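Local coordinates for putative peptidyl-arginine deiminase (Chlorobium tepidum, PDB 1XKN), which probably hydrolyses the guanidino group of agmatine or of peptidyl-arginine, releasing ammonia, at residues A[16-21]-A[49-54]; A[157-162]-A[215-220]; A[203-208]-A[247-252]; A[284-289]-A[301-306]. All coordinates share one frame; numbering follows the deposited sequence.

How the contacts relate
Contact 1 comes first along the chain: the connection through helix 36-50 packs on one face of the sheet and brings strand 52-57 parallel to 15-21. It closes before the others open. Contacts 2 and 3 cross: 203-208 lies between the two segments of contact 2, and its partner 247-252 follows 215-220. Both reach the sheet of 160-162, 167-171 and 201-205, contact 3 bringing helix 243-253 to edge strand 201-205, and they touch where Val218 packs on Leu205. Contact 4 closes a short excursion through strands 290-291 and 295-300, joining the 284-289 turn to the start of helix 305-316; its Ser285 OG probably bonds Asp220 O of contact 2. Contact 1 stands apart.

Contact 1 of 4, residues A[16-21]-A[49-54]; sequences ASTWLS and RSETVN
Thr18 and Glu51 meet through their polar ends, the hydroxyl OG1 of Thr18 donating to OE1 of Glu51 over a short 2.5 Å. The hydroxyl arrives from above the carboxylate plane. Glu51 presents this oxygen because its CG is wedged between the backbone N and the carbonyl carbon (chi1 66°) and the chain bends again at the next bond. His15 ND1 also bonds OE1, and OE2 takes the hydroxyl of Ser50 and the amide of Asn293, so the buried carboxylate is gripped at both oxygens. The backbones are parallel neighbours in the beta-alpha-beta unit made by strand 15-21, helix 36-50 and strand 52-57. Thr18 carries the pairing: its N bonds Thr52 O at 3.0 Å and its O accepts from Asn54 N at 2.9 Å, after which Leu20 N reaches Asn54 O, also at 2.9 Å. On one face of the sheet Asn54 lies across Trp19, with CB over the six-membered ring and the amide plane turned 30° from the indole. Trp19 CG stands beside its own backbone N (chi1 -77°), and the indole reaches out across the neighbouring strand, over Asn54. Asn54 OD1 lies 2.9 Å from Ser17 OG, a hydroxyl that is also bonded to Glu344 OE2. The other face holds Thr18 and Val53, both packed against Leu47 of helix 36-50, and Val53 CG1 touches Leu20 CD1 at 3.8 Å. Beside Ala16, a water donates to the carbonyl O of Ala16 and accepts from Thr52 N.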
# COMPACT_ATOMS: atom_id res chain seq x y z
N ALA A 16 -6.44 1.49 13.57
CA ALA A 16 -7.74 1.15 14.13
C ALA A 16 -8.08 -0.18 13.46
O ALA A 16 -8.71 -1.05 14.05
CB ALA A 16 -8.78 2.21 13.77
N SER A 17 -7.65 -0.32 12.20
CA SER A 17 -7.90 -1.53 11.42
C SER A 17 -7.07 -1.54 10.15
O SER A 17 -6.31 -0.61 9.88
CB SER A 17 -9.37 -1.60 11.01
OG SER A 17 -9.61 -0.74 9.89
N THR A 18 -7.24 -2.61 9.37
CA THR A 18 -6.60 -2.74 8.07
C THR A 18 -7.74 -3.14 7.14
O THR A 18 -8.57 -3.98 7.50
CB THR A 18 -5.53 -3.84 8.00
OG1 THR A 18 -4.41 -3.48 8.82
CG2 THR A 18 -5.05 -4.02 6.56
N TRP A 19 -7.79 -2.53 5.97
CA TRP A 19 -8.82 -2.84 4.99
C TRP A 19 -8.32 -3.73 3.87
O TRP A 19 -7.16 -3.65 3.46
CB TRP A 19 -9.38 -1.56 4.37
CG TRP A 19 -10.33 -0.86 5.27
CD1 TRP A 19 -10.02 -0.05 6.33
CD2 TRP A 19 -11.76 -0.95 5.25
NE1 TRP A 19 -11.17 0.36 6.97
CE2 TRP A 19 -12.25 -0.18 6.32
CE3 TRP A 19 -12.68 -1.62 4.42
CZ2 TRP A 19 -13.62 -0.06 6.59
CZ3 TRP A 19 -14.04 -1.50 4.69
CH2 TRP A 19 -14.49 -0.72 5.77
N LEU A 20 -9.22 -4.58 3.38
CA LEU A 20 -8.94 -5.50 2.29
C LEU A 20 -10.17 -5.56 1.39
O LEU A 20 -11.29 -5.31 1.84
CB LEU A 20 -8.69 -6.91 2.82
CG LEU A 20 -7.55 -7.15 3.81
CD1 LEU A 20 -7.60 -8.60 4.28
CD2 LEU A 20 -6.22 -6.85 3.14
N SER A 21 -9.95 -5.90 0.12
CA SER A 21 -11.04 -6.06 -0.84
C SER A 21 -10.88 -7.50 -1.31
O SER A 21 -9.98 -7.81 -2.09
CB SER A 21 -10.89 -5.09 -2.02
OG SER A 21 -11.16 -3.75 -1.64
N ARG A 49 -4.43 -11.08 13.98
CA ARG A 49 -3.65 -11.32 15.19
C ARG A 49 -3.24 -9.98 15.78
O ARG A 49 -2.99 -9.86 16.98
CB ARG A 49 -2.39 -12.12 14.86
CG ARG A 49 -2.64 -13.52 14.33
CD ARG A 49 -1.31 -14.17 13.97
NE ARG A 49 -0.43 -14.23 15.14
CZ ARG A 49 0.89 -14.09 15.08
NH1 ARG A 49 1.49 -13.87 13.92
NH2 ARG A 49 1.62 -14.17 16.19
N SER A 50 -3.21 -8.97 14.92
CA SER A 50 -2.77 -7.63 15.29
C SER A 50 -3.86 -6.58 15.52
O SER A 50 -3.78 -5.78 16.45
CB SER A 50 -1.82 -7.11 14.21
OG SER A 50 -1.52 -5.74 14.38
N GLU A 51 -4.88 -6.59 14.67
CA GLU A 51 -5.93 -5.59 14.77
C GLU A 51 -7.18 -6.01 14.02
O GLU A 51 -7.26 -7.11 13.47
CB GLU A 51 -5.40 -4.27 14.19
CG GLU A 51 -5.12 -4.34 12.67
CD GLU A 51 -3.84 -3.62 12.25
OE1 GLU A 51 -3.87 -2.92 11.22
OE2 GLU A 51 -2.80 -3.78 12.93
N THR A 52 -8.16 -5.11 14.00
CA THR A 52 -9.42 -5.34 13.30
C THR A 52 -9.14 -5.40 11.81
O THR A 52 -8.29 -4.66 11.29
CB THR A 52 -10.40 -4.18 13.56
OG1 THR A 52 -10.68 -4.09 14.96
CG2 THR A 52 -11.70 -4.40 12.79
N VAL A 53 -9.84 -6.29 11.12
CA VAL A 53 -9.69 -6.44 9.68
C VAL A 53 -11.05 -6.20 9.02
O VAL A 53 -12.01 -6.93 9.28
CB VAL A 53 -9.21 -7.86 9.31
CG1 VAL A 53 -8.92 -7.95 7.82
CG2 VAL A 53 -7.97 -8.21 10.12
N ASN A 54 -11.13 -5.16 8.20
CA ASN A 54 -12.36 -4.82 7.50
C ASN A 54 -12.23 -5.34 6.08
O ASN A 54 -11.32 -4.93 5.35
CB ASN A 54 -12.57 -3.30 7.50
CG ASN A 54 -12.90 -2.76 8.88
OD1 ASN A 54 -12.18 -1.93 9.43
ND2 ASN A 54 -14.00 -3.24 9.44
O HOH W 1 -8.11 -2.76 15.99
O HOH W 2 -11.59 -1.02 14.90

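Contact 2 of 4, residues A[157-162]-A[215-220]; sequences GGAIDV and DGHVDD
His217 lies flat against the peptide that joins Gly158 to Ala159. Its CB starts 3.6 Å from Gly158 O, and CG is as close to the same oxygen. Farther out, the ring slides under the peptide, so that Gly158 C and Ala159 N both sit above its centre; ND1 is 3.7 Å from Gly158 C. Ala159 CB lies above the CD2 side, on the same face as the peptide, 3.6 Å from CD2. CE1 is nearest Gly158 C, with Gly158 CA above the ND1-CE1 side of the ring, and at the tip NE2 is hydrogen-bonded to OE2 of Glu156, which fixes the rotation of the imidazole. Since Gly158 carries no side chain, its backbone can settle directly on the ring. The same glycine is held by Asp219: the amide N of Asp219 donates to Gly158 O at 3.2 Å, nearly in line with the carbonyl bond. With CG tucked between its own N and carbonyl carbon (chi1 80°), Asp219 brings OD2 to 3.4 Å from Gly158 CA, and that oxygen is bonded to His338 ND1. Val218, between the two in sequence, rests CG1 on Ala159 O, and a water bridges that oxygen to Val218 N. The His217-Val218-Asp219 spacing matches the His-x-Asp element of guanidino-group modifying enzymes, and its packing on the 3-10 segment 157-159 is consistent with such an active site.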
# COMPACT_ATOMS: atom_id res chain seq x y z
N GLY A 157 -2.70 4.88 -3.73
CA GLY A 157 -1.96 4.88 -2.49
C GLY A 157 -0.60 4.22 -2.63
O GLY A 157 0.34 4.57 -1.91
N GLY A 158 -0.48 3.27 -3.55
CA GLY A 158 0.78 2.58 -3.75
C GLY A 158 1.82 3.42 -4.47
O GLY A 158 2.99 3.03 -4.56
N ALA A 159 1.40 4.57 -4.99
CA ALA A 159 2.30 5.45 -5.72
C ALA A 159 2.97 6.49 -4.82
O ALA A 159 3.84 7.24 -5.27
CB ALA A 159 1.55 6.15 -6.85
N ILE A 160 2.57 6.53 -3.56
CA ILE A 160 3.15 7.49 -2.62
C ILE A 160 3.51 6.79 -1.31
O ILE A 160 3.01 5.70 -1.02
CB ILE A 160 2.16 8.65 -2.29
CG1 ILE A 160 0.88 8.09 -1.67
CG2 ILE A 160 1.84 9.43 -3.56
CD1 ILE A 160 -0.03 9.15 -1.08
N ASP A 161 4.41 7.40 -0.54
CA ASP A 161 4.83 6.85 0.74
C ASP A 161 5.29 8.04 1.59
O ASP A 161 6.18 8.79 1.19
CB ASP A 161 5.97 5.85 0.55
CG ASP A 161 6.32 5.11 1.83
OD1 ASP A 161 7.16 5.60 2.60
OD2 ASP A 161 5.73 4.03 2.06
N VAL A 162 4.68 8.21 2.76
CA VAL A 162 5.01 9.34 3.63
C VAL A 162 5.79 8.97 4.89
O VAL A 162 5.71 7.84 5.37
CB VAL A 162 3.73 10.11 4.04
CG1 VAL A 162 2.98 10.56 2.80
CG2 VAL A 162 2.84 9.22 4.91
N ASP A 215 3.22 1.33 -13.82
CA ASP A 215 4.07 2.38 -14.37
C ASP A 215 5.03 2.95 -13.34
O ASP A 215 5.27 4.17 -13.30
CB ASP A 215 3.23 3.50 -14.98
CG ASP A 215 2.35 3.01 -16.11
OD1 ASP A 215 2.89 2.44 -17.08
OD2 ASP A 215 1.12 3.19 -16.02
N GLY A 216 5.57 2.08 -12.49
CA GLY A 216 6.55 2.51 -11.51
C GLY A 216 6.13 2.84 -10.09
O GLY A 216 6.68 3.77 -9.50
N HIS A 217 5.18 2.11 -9.51
CA HIS A 217 4.78 2.40 -8.14
C HIS A 217 5.96 2.36 -7.19
O HIS A 217 6.78 1.44 -7.23
CB HIS A 217 3.74 1.40 -7.65
CG HIS A 217 2.33 1.85 -7.85
ND1 HIS A 217 1.25 1.14 -7.38
CD2 HIS A 217 1.82 2.94 -8.48
CE1 HIS A 217 0.13 1.77 -7.71
NE2 HIS A 217 0.46 2.87 -8.38
N VAL A 218 6.04 3.37 -6.34
CA VAL A 218 7.13 3.46 -5.38
C VAL A 218 7.08 2.31 -4.39
O VAL A 218 8.12 1.83 -3.94
CB VAL A 218 7.08 4.81 -4.62
CG1 VAL A 218 5.90 4.85 -3.65
CG2 VAL A 218 8.39 5.05 -3.89
N ASP A 219 5.87 1.83 -4.07
CA ASP A 219 5.76 0.75 -3.10
C ASP A 219 6.27 -0.62 -3.56
O ASP A 219 6.06 -1.63 -2.89
CB ASP A 219 4.32 0.66 -2.54
CG ASP A 219 3.35 -0.06 -3.46
OD1 ASP A 219 3.66 -0.28 -4.64
OD2 ASP A 219 2.24 -0.42 -2.97
N ASP A 220 6.94 -0.65 -4.71
CA ASP A 220 7.54 -1.90 -5.19
C ASP A 220 9.04 -1.67 -5.16
O ASP A 220 9.82 -2.52 -5.62
CB ASP A 220 7.11 -2.23 -6.62
CG ASP A 220 5.78 -2.96 -6.69
OD1 ASP A 220 5.43 -3.67 -5.73
OD2 ASP A 220 5.08 -2.83 -7.73
O HOH W 3 4.98 5.87 -7.46

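Contact 3 of 4, residues A[203-208]-A[247-252]; sequences LWLGDG and RENYEL
Strand 203-205 and helix 247-252 run roughly antiparallel, at 156° with axes 9.4 Å apart, and the backbones come nearest at Leu205 and Asn249. Asn249 carries the polar part of the contact with one carboxamide. Its OD1 accepts from Gly206 N at 2.7 Å in an almost straight bond (168°), while ND2 makes a weak, bent bond to Asp207 O at 2.9 Å. Gripped by a backbone N-H and a backbone carbonyl, the amide is held against turning over. Here the helix packs by the end of edge strand 201-205 of the sheet that also contains 160-162 and 167-171, consistent with the alpha/beta propeller fold of the guanidino-group modifying superfamily. Leu252, whose CG is anti to the backbone N (chi1 -180°), extends CD2 to 3.5 Å from Trp204 O and 4.0 Å from Leu205 CD2. Trp204 itself turns from the helix, its NE1 bonded to Glu190 and its ring in a cation-pi contact with Lys186. At the solvent-facing end, one water links Asp207 N to Glu248 OE1. A second donates to Glu248 OE1 and, weakly, to Asp207 OD1; lying between the two carboxylates, it may ease their repulsion.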
# COMPACT_ATOMS: atom_id res chain seq x y z
N LEU A 203 9.66 14.06 -2.61
CA LEU A 203 10.91 13.47 -3.07
C LEU A 203 10.61 12.60 -4.28
O LEU A 203 9.99 11.54 -4.17
CB LEU A 203 11.53 12.62 -1.96
CG LEU A 203 11.82 13.31 -0.63
CD1 LEU A 203 12.21 12.27 0.41
CD2 LEU A 203 12.94 14.34 -0.81
N TRP A 204 11.06 13.05 -5.45
CA TRP A 204 10.80 12.32 -6.69
C TRP A 204 11.88 11.33 -7.12
O TRP A 204 12.96 11.74 -7.55
CB TRP A 204 10.57 13.30 -7.84
CG TRP A 204 9.37 14.17 -7.69
CD1 TRP A 204 9.29 15.35 -7.00
CD2 TRP A 204 8.08 13.95 -8.27
NE1 TRP A 204 8.03 15.88 -7.13
CE2 TRP A 204 7.27 15.04 -7.89
CE3 TRP A 204 7.54 12.94 -9.07
CZ2 TRP A 204 5.93 15.15 -8.29
CZ3 TRP A 204 6.21 13.05 -9.47
CH2 TRP A 204 5.42 14.15 -9.08
N LEU A 205 11.57 10.04 -7.03
CA LEU A 205 12.49 9.01 -7.48
C LEU A 205 12.24 8.83 -8.97
O LEU A 205 11.35 9.49 -9.53
CB LEU A 205 12.25 7.70 -6.74
CG LEU A 205 12.54 7.74 -5.23
CD1 LEU A 205 12.23 6.38 -4.62
CD2 LEU A 205 14.00 8.11 -5.00
N GLY A 206 12.98 7.94 -9.61
CA GLY A 206 12.83 7.76 -11.04
C GLY A 206 11.92 6.65 -11.56
O GLY A 206 10.70 6.71 -11.41
N ASP A 207 12.53 5.65 -12.18
CA ASP A 207 11.80 4.52 -12.75
C ASP A 207 11.56 3.43 -11.71
O ASP A 207 12.20 3.41 -10.66
CB ASP A 207 12.58 3.93 -13.92
CG ASP A 207 12.62 4.86 -15.12
OD1 ASP A 207 13.49 4.66 -16.00
OD2 ASP A 207 11.78 5.78 -15.20
N GLY A 208 10.63 2.54 -12.02
CA GLY A 208 10.31 1.44 -11.13
C GLY A 208 10.96 0.15 -11.58
O GLY A 208 11.95 0.17 -12.31
N ARG A 247 19.80 1.13 -9.03
CA ARG A 247 21.06 1.79 -8.73
C ARG A 247 20.90 3.30 -8.79
O ARG A 247 21.38 4.03 -7.91
CB ARG A 247 22.14 1.34 -9.71
CG ARG A 247 22.83 0.04 -9.33
CD ARG A 247 23.72 0.28 -8.12
NE ARG A 247 24.73 1.29 -8.43
CZ ARG A 247 25.38 2.00 -7.52
NH1 ARG A 247 25.13 1.83 -6.23
NH2 ARG A 247 26.29 2.89 -7.90
N GLU A 248 20.23 3.78 -9.83
CA GLU A 248 20.01 5.20 -10.01
C GLU A 248 19.20 5.77 -8.85
O GLU A 248 19.50 6.85 -8.34
CB GLU A 248 19.28 5.47 -11.33
CG GLU A 248 20.01 4.93 -12.55
CD GLU A 248 19.23 5.16 -13.84
OE1 GLU A 248 18.01 4.89 -13.86
OE2 GLU A 248 19.85 5.59 -14.83
N ASN A 249 18.18 5.03 -8.42
CA ASN A 249 17.37 5.51 -7.31
C ASN A 249 18.07 5.44 -5.97
O ASN A 249 17.84 6.28 -5.10
CB ASN A 249 16.04 4.76 -7.28
CG ASN A 249 15.10 5.21 -8.37
OD1 ASN A 249 14.92 6.41 -8.58
ND2 ASN A 249 14.50 4.26 -9.08
N TYR A 250 18.94 4.45 -5.80
CA TYR A 250 19.69 4.32 -4.55
C TYR A 250 20.63 5.52 -4.44
O TYR A 250 20.70 6.17 -3.40
CB TYR A 250 20.50 3.03 -4.52
CG TYR A 250 21.49 2.98 -3.37
CD1 TYR A 250 21.06 2.79 -2.06
CD2 TYR A 250 22.85 3.19 -3.60
CE1 TYR A 250 21.96 2.82 -0.99
CE2 TYR A 250 23.76 3.23 -2.54
CZ TYR A 250 23.31 3.05 -1.24
OH TYR A 250 24.20 3.11 -0.19
N GLU A 251 21.36 5.80 -5.51
CA GLU A 251 22.29 6.92 -5.50
C GLU A 251 21.54 8.23 -5.31
O GLU A 251 22.03 9.14 -4.64
CB GLU A 251 23.11 6.95 -6.80
CG GLU A 251 24.13 5.82 -6.92
CD GLU A 251 25.07 5.74 -5.72
OE1 GLU A 251 25.49 6.81 -5.22
OE2 GLU A 251 25.41 4.62 -5.29
N LEU A 252 20.35 8.33 -5.90
CA LEU A 252 19.55 9.54 -5.75
C LEU A 252 19.16 9.71 -4.29
O LEU A 252 19.29 10.80 -3.72
CB LEU A 252 18.29 9.45 -6.62
CG LEU A 252 17.34 10.66 -6.58
CD1 LEU A 252 18.08 11.93 -6.97
CD2 LEU A 252 16.18 10.41 -7.52
O HOH W 4 15.51 5.22 -12.00
O HOH W 5 16.45 3.21 -15.58

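Contact 4 of 4, residues A[284-289]-A[301-306]; sequences ASYANF and YRCPRD
Tyr286 spans the contact and ends on Asp306, its hydroxyl donating to OD1 at 2.7 Å. The oxygen sits at the edge of the phenol ring, in its plane, and the carboxylate stands nearly upright to that ring (85°). Tyr286 reaches this far because its CG stands beside the backbone N (chi1 -60°) and the ring runs out toward the helix start; OH also lies 3.4 Å from Arg305 CB. Nearer its middle, Tyr286 CE1 meets the edge of the Tyr301 ring, 4.3 Å from CD2. Tyr301 is in turn covered by Ala284, whose CB lies over the middle of the phenol face, 3.6 Å from the centroid, as a CH-pi contact. At its far end, the hydroxyl of Tyr301 shares a water with Ser285 N, 2.7 Å from OH to the water. The backbone N of Tyr301 is the second donor to Asp306 OD1, at 2.9 Å, and comes from the opposite face of the carboxylate plane. OD2 accepts from Cys303 N, and Cys303 SG accepts weakly from Arg305 N; Cys303 and Asp306 form a capping box at the start of helix 305-316, and Tyr286 adds a third bond to its aspartate. Across from this helix end, Ser285 opens a type I turn to Asn288, and its OG makes an ST turn with Ala287 N while bonding Asp220 O as well.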
# COMPACT_ATOMS: atom_id res chain seq x y z
N ALA A 284 7.82 -8.96 -8.60
CA ALA A 284 8.04 -9.43 -7.23
C ALA A 284 9.01 -8.50 -6.50
O ALA A 284 10.08 -8.19 -7.01
CB ALA A 284 8.61 -10.85 -7.26
N SER A 285 8.63 -8.06 -5.31
CA SER A 285 9.48 -7.18 -4.53
C SER A 285 9.18 -7.21 -3.04
O SER A 285 8.02 -7.15 -2.63
CB SER A 285 9.34 -5.74 -5.03
OG SER A 285 10.10 -4.86 -4.22
N TYR A 286 10.23 -7.30 -2.24
CA TYR A 286 10.07 -7.32 -0.79
C TYR A 286 9.65 -5.96 -0.25
O TYR A 286 9.22 -5.85 0.89
CB TYR A 286 11.37 -7.76 -0.11
CG TYR A 286 11.84 -9.13 -0.52
CD1 TYR A 286 11.03 -10.25 -0.32
CD2 TYR A 286 13.09 -9.31 -1.10
CE1 TYR A 286 11.46 -11.53 -0.71
CE2 TYR A 286 13.53 -10.58 -1.49
CZ TYR A 286 12.71 -11.68 -1.29
OH TYR A 286 13.15 -12.92 -1.67
N ALA A 287 9.79 -4.91 -1.06
CA ALA A 287 9.41 -3.58 -0.62
C ALA A 287 7.89 -3.47 -0.51
O ALA A 287 7.37 -2.54 0.10
CB ALA A 287 9.93 -2.52 -1.59
N ASN A 288 7.18 -4.42 -1.12
CA ASN A 288 5.73 -4.40 -1.08
C ASN A 288 5.20 -5.08 0.19
O ASN A 288 4.29 -5.91 0.14
CB ASN A 288 5.16 -5.08 -2.34
CG ASN A 288 3.81 -4.51 -2.75
OD1 ASN A 288 3.70 -3.34 -3.13
ND2 ASN A 288 2.77 -5.33 -2.66
N PHE A 289 5.80 -4.72 1.32
CA PHE A 289 5.41 -5.26 2.62
C PHE A 289 4.38 -4.33 3.25
O PHE A 289 4.18 -3.20 2.79
CB PHE A 289 6.64 -5.36 3.54
CG PHE A 289 7.31 -4.03 3.84
CD1 PHE A 289 6.81 -3.17 4.81
CD2 PHE A 289 8.45 -3.64 3.13
CE1 PHE A 289 7.42 -1.95 5.07
CE2 PHE A 289 9.07 -2.42 3.38
CZ PHE A 289 8.56 -1.57 4.36
N TYR A 301 9.01 -15.14 -2.04
CA TYR A 301 8.97 -15.79 -3.35
C TYR A 301 9.80 -17.05 -3.50
O TYR A 301 10.52 -17.23 -4.49
CB TYR A 301 9.36 -14.76 -4.40
CG TYR A 301 8.36 -13.63 -4.45
CD1 TYR A 301 7.14 -13.80 -5.09
CD2 TYR A 301 8.59 -12.44 -3.77
CE1 TYR A 301 6.17 -12.82 -5.06
CE2 TYR A 301 7.62 -11.43 -3.73
CZ TYR A 301 6.41 -11.64 -4.37
OH TYR A 301 5.42 -10.69 -4.33
N ARG A 302 9.70 -17.93 -2.51
CA ARG A 302 10.40 -19.21 -2.51
C ARG A 302 11.85 -19.17 -2.96
O ARG A 302 12.24 -19.86 -3.91
CB ARG A 302 9.62 -20.21 -3.38
CG ARG A 302 8.17 -20.37 -2.95
CD ARG A 302 7.36 -21.25 -3.90
NE ARG A 302 5.94 -21.22 -3.55
CZ ARG A 302 4.97 -21.76 -4.27
NH1 ARG A 302 5.25 -22.39 -5.40
NH2 ARG A 302 3.71 -21.65 -3.87
N CYS A 303 12.67 -18.36 -2.30
CA CYS A 303 14.08 -18.27 -2.64
C CYS A 303 14.87 -17.90 -1.40
O CYS A 303 14.31 -17.45 -0.40
CB CYS A 303 14.31 -17.26 -3.76
SG CYS A 303 14.14 -15.52 -3.27
N PRO A 304 16.20 -18.09 -1.43
CA PRO A 304 17.04 -17.77 -0.27
C PRO A 304 17.09 -16.31 0.14
O PRO A 304 17.56 -15.98 1.23
CB PRO A 304 18.41 -18.32 -0.67
CG PRO A 304 18.40 -18.19 -2.16
CD PRO A 304 17.01 -18.65 -2.52
N ARG A 305 16.59 -15.42 -0.71
CA ARG A 305 16.60 -14.01 -0.36
C ARG A 305 15.43 -13.64 0.54
O ARG A 305 15.42 -12.56 1.14
CB ARG A 305 16.59 -13.14 -1.62
CG ARG A 305 17.79 -13.37 -2.52
CD ARG A 305 17.81 -12.40 -3.68
NE ARG A 305 18.94 -12.65 -4.57
CZ ARG A 305 19.20 -11.93 -5.65
NH1 ARG A 305 18.41 -10.92 -5.98
NH2 ARG A 305 20.25 -12.23 -6.41
N ASP A 306 14.44 -14.54 0.67
CA ASP A 306 13.28 -14.27 1.51
C ASP A 306 13.68 -13.99 2.96
O ASP A 306 13.29 -12.98 3.54
CB ASP A 306 12.28 -15.44 1.53
CG ASP A 306 11.68 -15.75 0.17
OD1 ASP A 306 11.62 -14.86 -0.70
OD2 ASP A 306 11.24 -16.91 -0.02
O HOH W 6 5.98 -8.09 -4.14